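Local coordinates for protein Protease/Reverse transcriptase/ribonuclease H (Eastern chimpanzee simian foamy virus, PDB 7KSF) that probably copies the viral RNA genome into DNA and degrades the RNA of RNA-DNA hybrids, in a polypeptide that also carries an aspartic protease domain, at residues V128-L133 with K328-L333; D213-N218 with T533-R538; L454-N459 with I518-P523. The protein carries 1 engineered substitution. One frame throughout, in Å; residues are numbered along the deposited sequence.

Contacts 1 and 2 join parts of the chain far apart in sequence, while contact 3 is internal to one RNase H-like sheet; none touches another. Contacts 2 and 3 are the closest pair, with centres 26 Å apart and nearest atoms about 11 Å apart. Helix 494-513 links them: Leu495 and Glu496 meet segment 533-538, while residues further along lie against the contact 3 sheet. Contact 1 stands apart, its centre 36 Å from that of contact 2 and 45 Å from that of contact 3. The calcium ion, which is part of none of the contacts, is bound by Gly596, on strand 590-597 of a second sheet with the same 3-2-1-4-5 order, and Glu642 of helix 638-654.

Contact 1 of 3, residues V128-L133 with K328-L333; sequences VKYDNL and KVFQIL
Gln331 NE2 donates to Tyr130 OH at 2.9 Å, the hydrogen bond joining the two segments. Its N-H...O angle of 145° shows a moderate bend, and the hydroxyl is tilted somewhat from the Gln331 amide plane. The ring and the amide are turned well away from coplanarity, with the methylene CG of Gln331 also lying near the phenol end of Tyr130. Beneath this polar tip the same ring is packed on both sides: Phe330 CB lies over the centre of one face, 4.0 Å from the centroid, which meets the geometry of a CH-pi contact, and Lys129 CG covers the opposite face nearer the rim. The ring is thus sandwiched between a methylene of each segment. The Tyr130 and Phe330 rings themselves are inclined at 57° and neither stack nor meet edge-to-face.

Leu133, three residues further along the chain after the helix has ended, makes a second contact. Its CG is anti to the backbone N (chi1 -178°), which sends the two methyls toward helix 319-336. CD2 reaches Phe330 CD1 at 3.4 Å, and CD1 packs on Leu333 CB at 3.6 Å. Trp134 meets the Phe330 ring edge-to-face, and Lys129 forms a salt bridge with Glu327, one turn before Gln331. A backbone hydrogen bond between Leu133 and Val340 ties this turn to strand 340-341, where the Leu133 side chain also touches Val340. The arrangement is thus the end of helix 117-129 and the turn after it, seated on helix 319-336, which is followed by strands of the antiparallel sheet typical of a polymerase palm.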
loop_
_atom_site.group_PDB
_atom_site.type_symbol
_atom_site.label_atom_id
_atom_site.label_comp_id
_atom_site.label_asym_id
_atom_site.label_seq_id
_atom_site.Cartn_x
_atom_site.Cartn_y
_atom_site.Cartn_z
ATOM N N VAL A 128 0.952 -6.091 -24.534
ATOM C CA VAL A 128 1.510 -5.590 -25.786
ATOM C C VAL A 128 0.507 -4.733 -26.545
ATOM O O VAL A 128 0.856 -3.675 -27.070
ATOM C CB VAL A 128 2.005 -6.770 -26.645
ATOM C CG1 VAL A 128 2.713 -6.259 -27.887
ATOM C CG2 VAL A 128 2.921 -7.673 -25.829
ATOM N N LYS A 129 -0.749 -5.182 -26.625
ATOM C CA LYS A 129 -1.763 -4.424 -27.354
ATOM C C LYS A 129 -1.963 -3.040 -26.746
ATOM O O LYS A 129 -2.174 -2.059 -27.470
ATOM C CB LYS A 129 -3.084 -5.197 -27.377
ATOM C CG LYS A 129 -4.191 -4.490 -28.151
ATOM C CD LYS A 129 -5.496 -5.274 -28.138
ATOM C CE LYS A 129 -6.580 -4.547 -28.929
ATOM N NZ LYS A 129 -7.888 -5.270 -28.937
ATOM N N TYR A 130 -1.899 -2.940 -25.421
ATOM C CA TYR A 130 -1.994 -1.647 -24.757
ATOM C C TYR A 130 -0.661 -1.291 -24.113
ATOM O O TYR A 130 -0.598 -0.955 -22.924
ATOM C CB TYR A 130 -3.132 -1.664 -23.735
ATOM C CG TYR A 130 -4.457 -2.050 -24.347
ATOM C CD1 TYR A 130 -4.951 -3.340 -24.219
ATOM C CD2 TYR A 130 -5.200 -1.133 -25.074
ATOM C CE1 TYR A 130 -6.157 -3.697 -24.788
ATOM C CE2 TYR A 130 -6.408 -1.485 -25.645
ATOM C CZ TYR A 130 -6.880 -2.768 -25.496
ATOM O OH TYR A 130 -8.078 -3.119 -26.064
ATOM N N ASP A 131 0.411 -1.361 -24.899
ATOM C CA ASP A 131 1.728 -1.005 -24.384
ATOM C C ASP A 131 1.825 0.490 -24.114
ATOM O O ASP A 131 2.482 0.910 -23.156
ATOM C CB ASP A 131 2.818 -1.446 -25.360
ATOM C CG ASP A 131 4.215 -1.247 -24.802
ATOM O OD1 ASP A 131 4.492 -1.719 -23.678
ATOM O OD2 ASP A 131 5.045 -0.616 -25.490
ATOM N N ASN A 132 1.172 1.308 -24.941
ATOM C CA ASN A 132 1.182 2.753 -24.756
ATOM C C ASN A 132 0.428 3.189 -23.510
ATOM O O ASN A 132 0.547 4.350 -23.106
ATOM C CB ASN A 132 0.585 3.443 -25.985
ATOM C CG ASN A 132 1.207 2.962 -27.278
ATOM O OD1 ASN A 132 2.348 2.498 -27.294
ATOM N ND2 ASN A 132 0.463 3.070 -28.371
ATOM N N LEU A 133 -0.343 2.293 -22.898
ATOM C CA LEU A 133 -1.068 2.631 -21.680
ATOM C C LEU A 133 -0.161 2.588 -20.455
ATOM O O LEU A 133 -0.276 3.444 -19.569
ATOM C CB LEU A 133 -2.247 1.677 -21.493
ATOM C CG LEU A 133 -3.121 1.936 -20.270
ATOM C CD1 LEU A 133 -3.758 3.307 -20.370
ATOM C CD2 LEU A 133 -4.177 0.857 -20.132
ATOM N N LYS A 328 -11.768 -3.418 -21.675
ATOM C CA LYS A 328 -12.595 -2.226 -21.841
ATOM C C LYS A 328 -12.083 -1.081 -20.980
ATOM O O LYS A 328 -12.143 0.085 -21.383
ATOM C CB LYS A 328 -14.050 -2.545 -21.501
ATOM C CG LYS A 328 -14.697 -3.567 -22.418
ATOM C CD LYS A 328 -16.104 -3.899 -21.960
ATOM C CE LYS A 328 -16.980 -2.660 -21.941
ATOM N NZ LYS A 328 -18.325 -2.953 -21.373
ATOM N N VAL A 329 -11.579 -1.400 -19.784
ATOM C CA VAL A 329 -10.964 -0.386 -18.935
ATOM C C VAL A 329 -9.731 0.202 -19.611
ATOM O O VAL A 329 -9.523 1.420 -19.603
ATOM C CB VAL A 329 -10.622 -0.986 -17.560
ATOM C CG1 VAL A 329 -9.823 0.004 -16.723
ATOM C CG2 VAL A 329 -11.885 -1.400 -16.832
ATOM N N PHE A 330 -8.899 -0.654 -20.208
ATOM C CA PHE A 330 -7.650 -0.181 -20.794
ATOM C C PHE A 330 -7.901 0.754 -21.965
ATOM O O PHE A 330 -7.217 1.776 -22.109
ATOM C CB PHE A 330 -6.787 -1.364 -21.233
ATOM C CG PHE A 330 -6.253 -2.177 -20.095
ATOM C CD1 PHE A 330 -6.138 -1.629 -18.831
ATOM C CD2 PHE A 330 -5.865 -3.490 -20.291
ATOM C CE1 PHE A 330 -5.649 -2.376 -17.779
ATOM C CE2 PHE A 330 -5.377 -4.241 -19.245
ATOM C CZ PHE A 330 -5.266 -3.683 -17.987
ATOM N N GLN A 331 -8.877 0.428 -22.818
ATOM C CA GLN A 331 -9.170 1.291 -23.955
ATOM C C GLN A 331 -9.584 2.680 -23.493
ATOM O O GLN A 331 -9.136 3.690 -24.046
ATOM C CB GLN A 331 -10.261 0.668 -24.824
ATOM C CG GLN A 331 -9.857 -0.628 -25.499
ATOM C CD GLN A 331 -10.997 -1.260 -26.271
ATOM O OE1 GLN A 331 -12.145 -0.834 -26.154
ATOM N NE2 GLN A 331 -10.685 -2.279 -27.064
ATOM N N ILE A 332 -10.429 2.751 -22.464
ATOM C CA ILE A 332 -10.849 4.043 -21.923
ATOM C C ILE A 332 -9.638 4.838 -21.451
ATOM O O ILE A 332 -9.428 5.986 -21.858
ATOM C CB ILE A 332 -11.867 3.848 -20.787
ATOM C CG1 ILE A 332 -13.151 3.203 -21.317
ATOM C CG2 ILE A 332 -12.174 5.179 -20.115
ATOM C CD1 ILE A 332 -14.190 2.945 -20.250
ATOM N N LEU A 333 -8.816 4.227 -20.594
ATOM C CA LEU A 333 -7.673 4.945 -20.038
ATOM C C LEU A 333 -6.672 5.319 -21.124
ATOM O O LEU A 333 -6.044 6.381 -21.056
ATOM C CB LEU A 333 -7.000 4.103 -18.957
ATOM C CG LEU A 333 -7.920 3.657 -17.821
ATOM C CD1 LEU A 333 -7.172 2.789 -16.824
ATOM C CD2 LEU A 333 -8.544 4.862 -17.129
#

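Contact 2 of 3, residues D213-N218 with T533-R538; sequences DYREVN and TPLPER
Leu535 packs over one face of the Arg215 guanidinium, and this is the tight part of the contact. Its CG lies 3.3 Å from Arg215 NH2, and CD2 stands 3.4 Å above the guanidinium plane, shifted toward the rim. CD2 also lies over the centre of the Arg538 guanidinium. The other methyl, CD1, turns to the carboxylate of Asp213 and comes within 3.3 Å of OD1. The two methyls of Leu535 thus divide between the members of an ion pair, since Arg215 NE and Asp213 OD1 form a salt bridge of 2.7 Å within their own segment. That pairing, at NE, probably limits the rotation of the guanidinium whose face meets Leu535. Arg215 reaches it with CG held between the backbone N and the carbonyl carbon (chi1 50°) and an extended chain beyond.

The other side is looser and lies near the surface. Arg215 NH1 has Thr533 O in its plane but 3.6 Å away, too far for a hydrogen bond. That carbonyl is instead held by Arg538, which grips it side-on with NE at 3.2 Å and NH2 at 3.0 Å; the NH2 bond lies on a lone pair, whereas NE approaches from 41° above the carbonyl plane. The two arginines stand near each other, Arg215 NH1 being 3.8 Å from Arg538 NH2, an approach probably eased by Asp213 on the Arg215 side and by Thr533 O, which lies near both groups.

Around this, Tyr199 of strand 198-202 touches both Asp213 and Leu535. Arg538 makes a cation-pi contact with Trp545 of helix 542-549 and lies on Glu496 of helix 494-513, so these two helices hold the 533-538 loop on its own side, where it meets residues at and just before the weakly bonded helix 215-218.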
loop_
_atom_site.group_PDB
_atom_site.type_symbol
_atom_site.label_atom_id
_atom_site.label_comp_id
_atom_site.label_asym_id
_atom_site.label_seq_id
_atom_site.Cartn_x
_atom_site.Cartn_y
_atom_site.Cartn_z
ATOM N N ASP A 213 3.855 22.640 -0.349
ATOM C CA ASP A 213 3.064 23.013 0.822
ATOM C C ASP A 213 1.968 23.969 0.360
ATOM O O ASP A 213 2.132 25.189 0.373
ATOM C CB ASP A 213 3.953 23.641 1.888
ATOM C CG ASP A 213 3.231 23.848 3.199
ATOM O OD1 ASP A 213 2.275 23.094 3.464
ATOM O OD2 ASP A 213 3.620 24.755 3.964
ATOM N N TYR A 214 0.830 23.400 -0.041
ATOM C CA TYR A 214 -0.253 24.150 -0.659
ATOM C C TYR A 214 -1.357 24.536 0.315
ATOM O O TYR A 214 -2.395 25.047 -0.116
ATOM C CB TYR A 214 -0.847 23.349 -1.820
ATOM C CG TYR A 214 -0.145 23.568 -3.136
ATOM C CD1 TYR A 214 0.339 24.824 -3.482
ATOM C CD2 TYR A 214 0.036 22.526 -4.032
ATOM C CE1 TYR A 214 0.978 25.032 -4.684
ATOM C CE2 TYR A 214 0.675 22.726 -5.237
ATOM C CZ TYR A 214 1.145 23.979 -5.556
ATOM O OH TYR A 214 1.785 24.186 -6.754
ATOM N N ARG A 215 -1.164 24.315 1.618
ATOM C CA ARG A 215 -2.211 24.641 2.578
ATOM C C ARG A 215 -2.435 26.143 2.704
ATOM O O ARG A 215 -3.458 26.557 3.257
ATOM C CB ARG A 215 -1.884 24.038 3.947
ATOM C CG ARG A 215 -0.480 24.320 4.449
ATOM C CD ARG A 215 -0.114 23.389 5.601
ATOM N NE ARG A 215 1.304 23.467 5.946
ATOM C CZ ARG A 215 1.910 22.655 6.806
ATOM N NH1 ARG A 215 1.221 21.695 7.410
ATOM N NH2 ARG A 215 3.205 22.796 7.061
ATOM N N GLU A 216 -1.509 26.963 2.205
ATOM C CA GLU A 216 -1.722 28.404 2.197
ATOM C C GLU A 216 -2.678 28.820 1.087
ATOM O O GLU A 216 -3.457 29.763 1.256
ATOM C CB GLU A 216 -0.386 29.136 2.053
ATOM C CG GLU A 216 0.506 29.006 3.272
ATOM C CD GLU A 216 -0.138 29.578 4.519
ATOM O OE1 GLU A 216 -0.846 30.602 4.411
ATOM O OE2 GLU A 216 0.055 28.996 5.609
ATOM N N VAL A 217 -2.628 28.130 -0.054
ATOM C CA VAL A 217 -3.553 28.439 -1.137
ATOM C C VAL A 217 -4.920 27.816 -0.878
ATOM O O VAL A 217 -5.947 28.376 -1.277
ATOM C CB VAL A 217 -2.968 27.974 -2.480
ATOM C CG1 VAL A 217 -3.805 28.491 -3.635
ATOM C CG2 VAL A 217 -1.527 28.432 -2.617
ATOM N N ASN A 218 -4.963 26.666 -0.198
ATOM C CA ASN A 218 -6.231 25.975 0.005
ATOM C C ASN A 218 -7.155 26.738 0.946
ATOM O O ASN A 218 -8.380 26.665 0.798
ATOM C CB ASN A 218 -5.970 24.563 0.530
ATOM C CG ASN A 218 -5.083 23.751 -0.395
ATOM O OD1 ASN A 218 -4.984 24.038 -1.588
ATOM N ND2 ASN A 218 -4.426 22.736 0.154
ATOM N N THR A 533 -0.166 19.936 11.988
ATOM C CA THR A 533 1.036 19.187 12.327
ATOM C C THR A 533 2.060 19.364 11.212
ATOM O O THR A 533 1.716 19.226 10.030
ATOM C CB THR A 533 0.711 17.707 12.528
ATOM O OG1 THR A 533 -0.303 17.576 13.533
ATOM C CG2 THR A 533 1.946 16.935 12.971
ATOM N N PRO A 534 3.309 19.700 11.537
ATOM C CA PRO A 534 4.301 19.998 10.494
ATOM C C PRO A 534 4.451 18.861 9.491
ATOM O O PRO A 534 4.232 17.691 9.804
ATOM C CB PRO A 534 5.587 20.219 11.294
ATOM C CG PRO A 534 5.105 20.734 12.619
ATOM C CD PRO A 534 3.810 20.014 12.887
ATOM N N LEU A 535 4.828 19.234 8.264
ATOM C CA LEU A 535 4.920 18.247 7.190
ATOM C C LEU A 535 6.058 17.249 7.396
ATOM O O LEU A 535 5.809 16.038 7.285
ATOM C CB LEU A 535 5.035 18.954 5.837
ATOM C CG LEU A 535 3.953 19.970 5.483
ATOM C CD1 LEU A 535 4.345 20.701 4.216
ATOM C CD2 LEU A 535 2.597 19.299 5.320
ATOM N N PRO A 536 7.301 17.665 7.685
ATOM C CA PRO A 536 8.385 16.673 7.810
ATOM C C PRO A 536 8.165 15.643 8.907
ATOM O O PRO A 536 8.905 14.651 8.957
ATOM C CB PRO A 536 9.623 17.534 8.100
ATOM C CG PRO A 536 9.277 18.876 7.564
ATOM C CD PRO A 536 7.819 19.035 7.842
ATOM N N GLU A 537 7.182 15.839 9.781
ATOM C CA GLU A 537 6.863 14.845 10.793
ATOM C C GLU A 537 5.892 13.785 10.296
ATOM O O GLU A 537 5.793 12.716 10.907
ATOM C CB GLU A 537 6.287 15.528 12.033
ATOM C CG GLU A 537 6.907 16.881 12.290
ATOM C CD GLU A 537 6.789 17.298 13.731
ATOM O OE1 GLU A 537 7.769 17.108 14.479
ATOM O OE2 GLU A 537 5.717 17.802 14.118
ATOM N N ARG A 538 5.182 14.054 9.203
ATOM C CA ARG A 538 4.277 13.075 8.615
ATOM C C ARG A 538 5.085 12.074 7.801
ATOM O O ARG A 538 5.711 12.439 6.799
ATOM C CB ARG A 538 3.241 13.769 7.735
ATOM C CG ARG A 538 2.655 15.028 8.346
ATOM C CD ARG A 538 1.553 15.614 7.479
ATOM N NE ARG A 538 0.963 16.798 8.094
ATOM C CZ ARG A 538 -0.116 17.426 7.634
ATOM N NH1 ARG A 538 -0.732 16.981 6.546
ATOM N NH2 ARG A 538 -0.579 18.495 8.265
#

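Contact 3 of 3, residues L454-N459 with I518-P523; sequences LVIKVN and ILVYSP
Leu454 to Lys457 pair residue by residue with Ile518 to Tyr521 as parallel neighbours, the central strand and its neighbour in an RNase H-like sheet with order 3-2-1-4-5. Four backbone bonds stitch them in the zigzag of parallel strands: Leu519 N to Leu454 O, Ile456 N to Leu519 O, Tyr521 N to Ile456 O at 2.8 Å, and Val458 N to Tyr521 O at 3.2 Å. Their N-H...O angles all fall between 153° and 157°. The segment axes approach to 4.7 Å and twist by -23°.

On one face Ile456 CD1 meets Ile518 CG2 at 3.7 Å, and Val458 CG2 rests on Val520 CG1 at 4.1 Å. The other face carries Val455, Lys457, Leu519 and Tyr521; there Val455 CG1, anti to the backbone N, touches the Tyr521 ring at CD1, 3.8 Å away.

Helix 494-513 lies on the Ile456 face, with Leu512 against Leu454, Ala509 against Ile456 and Met510 against Ile518. Further out, backbone bonds from Val455, Lys457 and Asn459 to strand 464-471, and from Ile518 to Arg556 and Gln558 by strand 557-561, hold the pair in mid-sheet. Lys457 also makes a cation-pi contact with Tyr470. Asn459, whose amide lies beside the Pro523 ring, donates from ND2 to Pro566 O.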
loop_
_atom_site.group_PDB
_atom_site.type_symbol
_atom_site.label_atom_id
_atom_site.label_comp_id
_atom_site.label_asym_id
_atom_site.label_seq_id
_atom_site.Cartn_x
_atom_site.Cartn_y
_atom_site.Cartn_z
ATOM N N LEU A 454 -22.938 5.735 19.087
ATOM C CA LEU A 454 -21.813 4.811 19.049
ATOM C C LEU A 454 -20.558 5.521 19.545
ATOM O O LEU A 454 -20.107 6.495 18.934
ATOM C CB LEU A 454 -21.611 4.276 17.631
ATOM C CG LEU A 454 -21.163 2.822 17.456
ATOM C CD1 LEU A 454 -21.142 2.456 15.981
ATOM C CD2 LEU A 454 -19.804 2.571 18.089
ATOM N N VAL A 455 -19.994 5.026 20.647
ATOM C CA VAL A 455 -18.778 5.582 21.236
ATOM C C VAL A 455 -17.608 4.672 20.893
ATOM O O VAL A 455 -17.682 3.452 21.091
ATOM C CB VAL A 455 -18.917 5.741 22.760
ATOM C CG1 VAL A 455 -17.554 5.981 23.395
ATOM C CG2 VAL A 455 -19.866 6.880 23.082
ATOM N N ILE A 456 -16.528 5.262 20.386
ATOM C CA ILE A 456 -15.340 4.522 19.981
ATOM C C ILE A 456 -14.131 5.135 20.670
ATOM O O ILE A 456 -13.833 6.317 20.464
ATOM C CB ILE A 456 -15.147 4.533 18.457
ATOM C CG1 ILE A 456 -16.424 4.083 17.750
ATOM C CG2 ILE A 456 -13.988 3.638 18.065
ATOM C CD1 ILE A 456 -16.345 4.191 16.250
ATOM N N LYS A 457 -13.439 4.339 21.477
ATOM C CA LYS A 457 -12.201 4.761 22.117
ATOM C C LYS A 457 -11.027 4.136 21.378
ATOM O O LYS A 457 -10.974 2.913 21.207
ATOM C CB LYS A 457 -12.189 4.367 23.595
ATOM C CG LYS A 457 -13.251 5.071 24.429
ATOM C CD LYS A 457 -13.094 4.746 25.908
ATOM C CE LYS A 457 -14.024 5.587 26.765
ATOM N NZ LYS A 457 -13.793 5.341 28.215
ATOM N N VAL A 458 -10.093 4.973 20.930
ATOM C CA VAL A 458 -9.025 4.548 20.033
ATOM C C VAL A 458 -7.677 4.909 20.643
ATOM O O VAL A 458 -7.441 6.067 21.013
ATOM C CB VAL A 458 -9.169 5.188 18.638
ATOM C CG1 VAL A 458 -8.071 4.690 17.718
ATOM C CG2 VAL A 458 -10.535 4.874 18.053
ATOM N N ASN A 459 -6.802 3.915 20.744
ATOM C CA ASN A 459 -5.406 4.097 21.108
ATOM C C ASN A 459 -4.594 3.106 20.282
ATOM O O ASN A 459 -5.144 2.177 19.681
ATOM C CB ASN A 459 -5.184 3.893 22.614
ATOM C CG ASN A 459 -4.001 4.680 23.146
ATOM O OD1 ASN A 459 -3.061 4.982 22.411
ATOM N ND2 ASN A 459 -4.045 5.020 24.428
ATOM N N ILE A 518 -21.838 9.209 15.619
ATOM C CA ILE A 518 -20.695 8.505 16.194
ATOM C C ILE A 518 -19.785 9.527 16.860
ATOM O O ILE A 518 -19.396 10.521 16.234
ATOM C CB ILE A 518 -19.928 7.706 15.125
ATOM C CG1 ILE A 518 -20.840 6.669 14.478
ATOM C CG2 ILE A 518 -18.699 7.049 15.729
ATOM C CD1 ILE A 518 -20.161 5.861 13.404
ATOM N N LEU A 519 -19.452 9.285 18.119
ATOM C CA LEU A 519 -18.507 10.111 18.858
ATOM C C LEU A 519 -17.261 9.284 19.146
ATOM O O LEU A 519 -17.359 8.162 19.650
ATOM C CB LEU A 519 -19.117 10.627 20.163
ATOM C CG LEU A 519 -20.050 11.839 20.089
ATOM C CD1 LEU A 519 -21.376 11.501 19.417
ATOM C CD2 LEU A 519 -20.275 12.392 21.483
ATOM N N VAL A 520 -16.099 9.837 18.819
ATOM C CA VAL A 520 -14.831 9.135 18.951
ATOM C C VAL A 520 -13.993 9.854 19.994
ATOM O O VAL A 520 -13.808 11.073 19.920
ATOM C CB VAL A 520 -14.085 9.049 17.607
ATOM C CG1 VAL A 520 -12.779 8.294 17.777
ATOM C CG2 VAL A 520 -14.959 8.374 16.566
ATOM N N TYR A 521 -13.498 9.101 20.968
ATOM C CA TYR A 521 -12.587 9.620 21.974
ATOM C C TYR A 521 -11.175 9.153 21.659
ATOM O O TYR A 521 -10.965 8.010 21.243
ATOM C CB TYR A 521 -13.006 9.172 23.375
ATOM C CG TYR A 521 -14.329 9.760 23.815
ATOM C CD1 TYR A 521 -15.531 9.188 23.416
ATOM C CD2 TYR A 521 -14.377 10.888 24.620
ATOM C CE1 TYR A 521 -16.739 9.720 23.810
ATOM C CE2 TYR A 521 -15.584 11.429 25.021
ATOM C CZ TYR A 521 -16.761 10.841 24.613
ATOM O OH TYR A 521 -17.963 11.374 25.007
ATOM N N SER A 522 -10.211 10.046 21.860
ATOM C CA SER A 522 -8.848 9.811 21.411
ATOM C C SER A 522 -7.890 10.595 22.295
ATOM O O SER A 522 -8.273 11.630 22.853
ATOM C CB SER A 522 -8.681 10.228 19.944
ATOM O OG SER A 522 -9.475 11.365 19.656
ATOM N N PRO A 523 -6.648 10.128 22.441
ATOM C CA PRO A 523 -5.659 10.886 23.225
ATOM C C PRO A 523 -5.250 12.206 22.602
ATOM O O PRO A 523 -4.383 12.885 23.163
ATOM C CB PRO A 523 -4.453 9.927 23.298
ATOM C CG PRO A 523 -4.969 8.596 22.866
ATOM C CD PRO A 523 -6.102 8.859 21.936
#